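Local atomic coordinates of VIN1 (Oscarella pearsei, PDB entry 6BFI), a protein that binds actin filaments and may play a role in cell-cell adhesion, as a sponge homolog of vinculin. Residues P2-I14 with V175-H187. Numbering follows the deposited sequence.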
loop_
_atom_site.group_PDB
_atom_site.type_symbol
_atom_site.label_atom_id
_atom_site.label_comp_id
_atom_site.label_asym_id
_atom_site.label_seq_id
_atom_site.Cartn_x
_atom_site.Cartn_y
_atom_site.Cartn_z
ATOM N N PRO A 2 9.352 11.322 25.299
ATOM C CA PRO A 2 9.414 12.189 24.117
ATOM C C PRO A 2 8.085 12.875 23.844
ATOM O O PRO A 2 7.022 12.453 24.304
ATOM C CB PRO A 2 9.776 11.222 22.982
ATOM C CG PRO A 2 10.302 9.991 23.661
ATOM C CD PRO A 2 9.559 9.907 24.957
ATOM N N VAL A 3 8.164 13.960 23.070
ATOM C CA VAL A 3 6.964 14.681 22.668
ATOM C C VAL A 3 6.132 13.798 21.746
ATOM O O VAL A 3 6.668 13.010 20.953
ATOM C CB VAL A 3 7.336 16.016 21.997
ATOM C CG1 VAL A 3 8.191 15.786 20.756
ATOM C CG2 VAL A 3 6.086 16.821 21.662
ATOM N N LYS A 4 4.810 13.912 21.858
ATOM C CA LYS A 4 3.886 13.072 21.114
ATOM C C LYS A 4 2.951 13.927 20.269
ATOM O O LYS A 4 2.584 15.044 20.650
ATOM C CB LYS A 4 3.062 12.186 22.059
ATOM C CG LYS A 4 3.885 11.218 22.896
ATOM C CD LYS A 4 4.577 10.187 22.025
ATOM C CE LYS A 4 5.358 9.190 22.865
ATOM N NZ LYS A 4 5.958 8.114 22.026
ATOM N N PHE A 5 2.568 13.385 19.105
ATOM C CA PHE A 5 1.578 14.030 18.248
ATOM C C PHE A 5 0.740 13.004 17.495
ATOM O O PHE A 5 0.323 13.259 16.360
ATOM C CB PHE A 5 2.235 14.997 17.251
ATOM C CG PHE A 5 3.722 14.837 17.134
ATOM C CD1 PHE A 5 4.269 13.742 16.481
ATOM C CD2 PHE A 5 4.575 15.789 17.667
ATOM C CE1 PHE A 5 5.643 13.598 16.369
ATOM C CE2 PHE A 5 5.946 15.653 17.559
ATOM C CZ PHE A 5 6.482 14.556 16.910
ATOM N N HIS A 6 0.484 11.848 18.109
ATOM C CA HIS A 6 -0.337 10.801 17.511
ATOM C C HIS A 6 -1.828 11.091 17.616
ATOM O O HIS A 6 -2.635 10.269 17.168
ATOM C CB HIS A 6 -0.029 9.452 18.170
ATOM C CG HIS A 6 -0.208 9.453 19.658
ATOM N ND1 HIS A 6 -1.299 8.880 20.276
ATOM C CD2 HIS A 6 0.563 9.961 20.648
ATOM C CE1 HIS A 6 -1.190 9.032 21.584
ATOM N NE2 HIS A 6 -0.070 9.686 21.835
ATOM N N THR A 7 -2.204 12.238 18.173
ATOM C CA THR A 7 -3.589 12.584 18.447
ATOM C C THR A 7 -3.854 14.005 17.965
ATOM O O THR A 7 -3.004 14.887 18.121
ATOM C CB THR A 7 -3.882 12.440 19.953
ATOM O OG1 THR A 7 -4.263 11.087 20.243
ATOM C CG2 THR A 7 -4.978 13.378 20.406
ATOM N N LYS A 8 -5.029 14.214 17.358
ATOM C CA LYS A 8 -5.383 15.535 16.847
ATOM C C LYS A 8 -5.397 16.589 17.948
ATOM O O LYS A 8 -5.100 17.760 17.686
ATOM C CB LYS A 8 -6.742 15.484 16.148
ATOM C CG LYS A 8 -6.746 14.673 14.866
ATOM C CD LYS A 8 -8.150 14.550 14.293
ATOM C CE LYS A 8 -8.144 13.791 12.979
ATOM N NZ LYS A 8 -9.513 13.685 12.402
ATOM N N THR A 9 -5.746 16.202 19.176
ATOM C CA THR A 9 -5.659 17.133 20.295
ATOM C C THR A 9 -4.208 17.467 20.619
ATOM O O THR A 9 -3.872 18.632 20.873
ATOM C CB THR A 9 -6.361 16.548 21.522
ATOM O OG1 THR A 9 -7.748 16.344 21.226
ATOM C CG2 THR A 9 -6.230 17.484 22.715
ATOM N N LEU A 10 -3.335 16.455 20.612
ATOM C CA LEU A 10 -1.915 16.682 20.866
ATOM C C LEU A 10 -1.328 17.667 19.866
ATOM O O LEU A 10 -0.743 18.683 20.251
ATOM C CB LEU A 10 -1.157 15.356 20.816
ATOM C CG LEU A 10 -1.051 14.571 22.122
ATOM C CD1 LEU A 10 -0.451 13.201 21.866
ATOM C CD2 LEU A 10 -0.210 15.338 23.124
ATOM N N GLU A 11 -1.474 17.378 18.572
ATOM C CA GLU A 11 -0.965 18.282 17.546
ATOM C C GLU A 11 -1.628 19.650 17.638
ATOM O O GLU A 11 -0.956 20.686 17.532
ATOM C CB GLU A 11 -1.180 17.667 16.164
ATOM C CG GLU A 11 -1.068 18.651 15.012
ATOM C CD GLU A 11 -1.385 18.016 13.671
ATOM O OE1 GLU A 11 -1.126 16.803 13.508
ATOM O OE2 GLU A 11 -1.897 18.729 12.782
ATOM N N SER A 12 -2.943 19.670 17.861
ATOM C CA SER A 12 -3.682 20.929 17.890
ATOM C C SER A 12 -3.182 21.850 18.994
ATOM O O SER A 12 -3.119 23.070 18.809
ATOM C CB SER A 12 -5.176 20.654 18.051
ATOM O OG SER A 12 -5.912 21.861 18.131
ATOM N N VAL A 13 -2.821 21.289 20.142
ATOM C CA VAL A 13 -2.327 22.084 21.268
ATOM C C VAL A 13 -0.847 22.411 21.129
ATOM O O VAL A 13 -0.429 23.553 21.316
ATOM C CB VAL A 13 -2.623 21.357 22.601
ATOM C CG1 VAL A 13 -1.807 21.967 23.732
ATOM C CG2 VAL A 13 -4.112 21.395 22.923
ATOM N N ILE A 14 -0.032 21.417 20.798
ATOM C CA ILE A 14 1.417 21.577 20.840
ATOM C C ILE A 14 1.935 22.402 19.662
ATOM O O ILE A 14 2.928 23.130 19.800
ATOM C CB ILE A 14 2.092 20.191 20.910
ATOM C CG1 ILE A 14 1.762 19.527 22.251
ATOM C CG2 ILE A 14 3.598 20.287 20.714
ATOM C CD1 ILE A 14 2.427 18.187 22.450
ATOM N N VAL A 175 -13.816 1.975 19.928
ATOM C CA VAL A 175 -12.809 2.022 18.872
ATOM C C VAL A 175 -13.245 2.972 17.760
ATOM O O VAL A 175 -12.460 3.809 17.289
ATOM C CB VAL A 175 -12.526 0.606 18.337
ATOM C CG1 VAL A 175 -11.494 0.657 17.224
ATOM C CG2 VAL A 175 -12.051 -0.295 19.466
ATOM N N GLU A 176 -14.507 2.862 17.331
ATOM C CA GLU A 176 -15.063 3.805 16.367
ATOM C C GLU A 176 -15.048 5.237 16.885
ATOM O O GLU A 176 -15.055 6.175 16.080
ATOM C CB GLU A 176 -16.492 3.401 16.002
ATOM C CG GLU A 176 -16.592 2.502 14.781
ATOM C CD GLU A 176 -16.288 3.237 13.486
ATOM O OE1 GLU A 176 -16.379 4.485 13.467
ATOM O OE2 GLU A 176 -15.960 2.565 12.485
ATOM N N GLN A 177 -15.045 5.425 18.205
ATOM C CA GLN A 177 -14.814 6.747 18.773
ATOM C C GLN A 177 -13.346 7.144 18.687
ATOM O O GLN A 177 -13.035 8.325 18.505
ATOM C CB GLN A 177 -15.289 6.774 20.229
ATOM C CG GLN A 177 -14.763 7.934 21.064
ATOM C CD GLN A 177 -15.255 9.277 20.572
ATOM O OE1 GLN A 177 -16.295 9.366 19.919
ATOM N NE2 GLN A 177 -14.507 10.332 20.876
ATOM N N ARG A 178 -12.438 6.171 18.778
ATOM C CA ARG A 178 -11.016 6.475 18.889
ATOM C C ARG A 178 -10.393 6.822 17.540
ATOM O O ARG A 178 -9.686 7.829 17.422
ATOM C CB ARG A 178 -10.281 5.295 19.526
ATOM C CG ARG A 178 -8.770 5.437 19.559
ATOM C CD ARG A 178 -8.333 6.617 20.415
ATOM N NE ARG A 178 -6.886 6.628 20.609
ATOM C CZ ARG A 178 -6.232 7.529 21.335
ATOM N NH1 ARG A 178 -6.894 8.507 21.942
ATOM N NH2 ARG A 178 -4.913 7.453 21.456
ATOM N N HIS A 179 -10.636 6.004 16.508
ATOM C CA HIS A 179 -9.844 6.173 15.289
ATOM C C HIS A 179 -10.066 7.497 14.547
ATOM O O HIS A 179 -9.171 7.913 13.800
ATOM C CB HIS A 179 -10.048 4.984 14.335
ATOM C CG HIS A 179 -11.387 4.934 13.665
ATOM N ND1 HIS A 179 -11.758 5.811 12.668
ATOM C CD2 HIS A 179 -12.426 4.077 13.817
ATOM C CE1 HIS A 179 -12.977 5.514 12.254
ATOM N NE2 HIS A 179 -13.403 4.465 12.934
ATOM N N PRO A 180 -11.195 8.202 14.701
ATOM C CA PRO A 180 -11.270 9.561 14.137
ATOM C C PRO A 180 -10.386 10.583 14.840
ATOM O O PRO A 180 -10.312 11.731 14.382
ATOM C CB PRO A 180 -12.753 9.926 14.291
ATOM C CG PRO A 180 -13.452 8.624 14.314
ATOM C CD PRO A 180 -12.537 7.723 15.081
ATOM N N GLU A 181 -9.717 10.217 15.932
ATOM C CA GLU A 181 -8.869 11.152 16.659
ATOM C C GLU A 181 -7.389 11.003 16.333
ATOM O O GLU A 181 -6.598 11.862 16.731
ATOM C CB GLU A 181 -9.073 10.988 18.171
ATOM C CG GLU A 181 -10.440 11.436 18.662
ATOM C CD GLU A 181 -10.617 11.250 20.159
ATOM O OE1 GLU A 181 -9.909 10.402 20.745
ATOM O OE2 GLU A 181 -11.462 11.954 20.751
ATOM N N LEU A 182 -6.999 9.950 15.622
ATOM C CA LEU A 182 -5.590 9.707 15.352
ATOM C C LEU A 182 -5.103 10.551 14.179
ATOM O O LEU A 182 -5.841 10.806 13.223
ATOM C CB LEU A 182 -5.352 8.223 15.071
ATOM C CG LEU A 182 -5.684 7.259 16.216
ATOM C CD1 LEU A 182 -5.367 5.821 15.823
ATOM C CD2 LEU A 182 -4.942 7.647 17.487
ATOM N N THR A 183 -3.851 11.000 14.269
ATOM C CA THR A 183 -3.233 11.778 13.204
ATOM C C THR A 183 -2.601 10.911 12.128
ATOM O O THR A 183 -2.317 11.412 11.036
ATOM C CB THR A 183 -2.165 12.715 13.780
ATOM O OG1 THR A 183 -1.246 11.956 14.579
ATOM C CG2 THR A 183 -2.803 13.798 14.633
ATOM N N ASN A 184 -2.373 9.634 12.417
ATOM C CA ASN A 184 -1.807 8.699 11.456
ATOM C C ASN A 184 -2.941 7.977 10.736
ATOM O O ASN A 184 -3.698 7.227 11.360
ATOM C CB ASN A 184 -0.898 7.697 12.166
ATOM C CG ASN A 184 -0.026 6.914 11.211
ATOM O OD1 ASN A 184 -0.444 6.569 10.103
ATOM N ND2 ASN A 184 1.193 6.627 11.633
ATOM N N LEU A 185 -3.057 8.207 9.427
ATOM C CA LEU A 185 -4.127 7.580 8.659
ATOM C C LEU A 185 -3.980 6.065 8.612
ATOM O O LEU A 185 -4.987 5.350 8.559
ATOM C CB LEU A 185 -4.159 8.151 7.241
ATOM C CG LEU A 185 -4.621 9.601 7.091
ATOM C CD1 LEU A 185 -4.417 10.080 5.661
ATOM C CD2 LEU A 185 -6.080 9.744 7.502
ATOM N N ALA A 186 -2.744 5.560 8.630
ATOM C CA ALA A 186 -2.534 4.118 8.568
ATOM C C ALA A 186 -3.102 3.422 9.798
ATOM O O ALA A 186 -3.756 2.378 9.684
ATOM C CB ALA A 186 -1.044 3.813 8.411
ATOM N N HIS A 187 -2.868 3.990 10.985
ATOM C CA HIS A 187 -3.414 3.410 12.207
ATOM C C HIS A 187 -4.937 3.392 12.172
ATOM O O HIS A 187 -5.568 2.385 12.520
ATOM C CB HIS A 187 -2.912 4.188 13.422
ATOM C CG HIS A 187 -1.431 4.120 13.610
ATOM N ND1 HIS A 187 -0.653 3.137 13.035
ATOM C CD2 HIS A 187 -0.581 4.913 14.304
ATOM C CE1 HIS A 187 0.610 3.326 13.370
ATOM N NE2 HIS A 187 0.682 4.397 14.140
HETATM O O HOH W 1 -2.004 8.573 15.136
#
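The carbonyl oxygen of His6 is gripped by two donors: Thr183 N reaches it at 3.2 Å, well above the carbonyl plane, and a water donates to it at 2.7 Å. That water also accepts from Asn184 N, so it joins the two backbones a second time. Two residues along, Lys8 N donates to Glu181 O, 2.9 Å long and almost in line with the C=O. The two backbone bonds flank Thr7 and Leu182, whose CA atoms lie 4.7 Å apart, and together form a single isolated beta bridge.

Side chains extend it at both ends. With OG1 set between its backbone N and carbonyl carbon (chi1 53°), Thr183 donates to Phe5 O over 2.7 Å, in the carbonyl plane and on a lone pair, while its CG2 presses on Thr7 C and Lys8 N. Lys8 stretches its extended chain over the Glu181 carbonyl until NZ donates to Pro180 O at 2.9 Å. Arg178 brings NH2 to the edge of the His6 ring, 4.0 Å from CE1, the two planes turned 60° apart; its salt bridge runs to Asp127 of helix 102-145.

The arrangement ties the N-terminal lead into helix 8-32 to the linker between helices 154-178 and 185-215, a loop-to-loop junction in the all-helical vinculin fold.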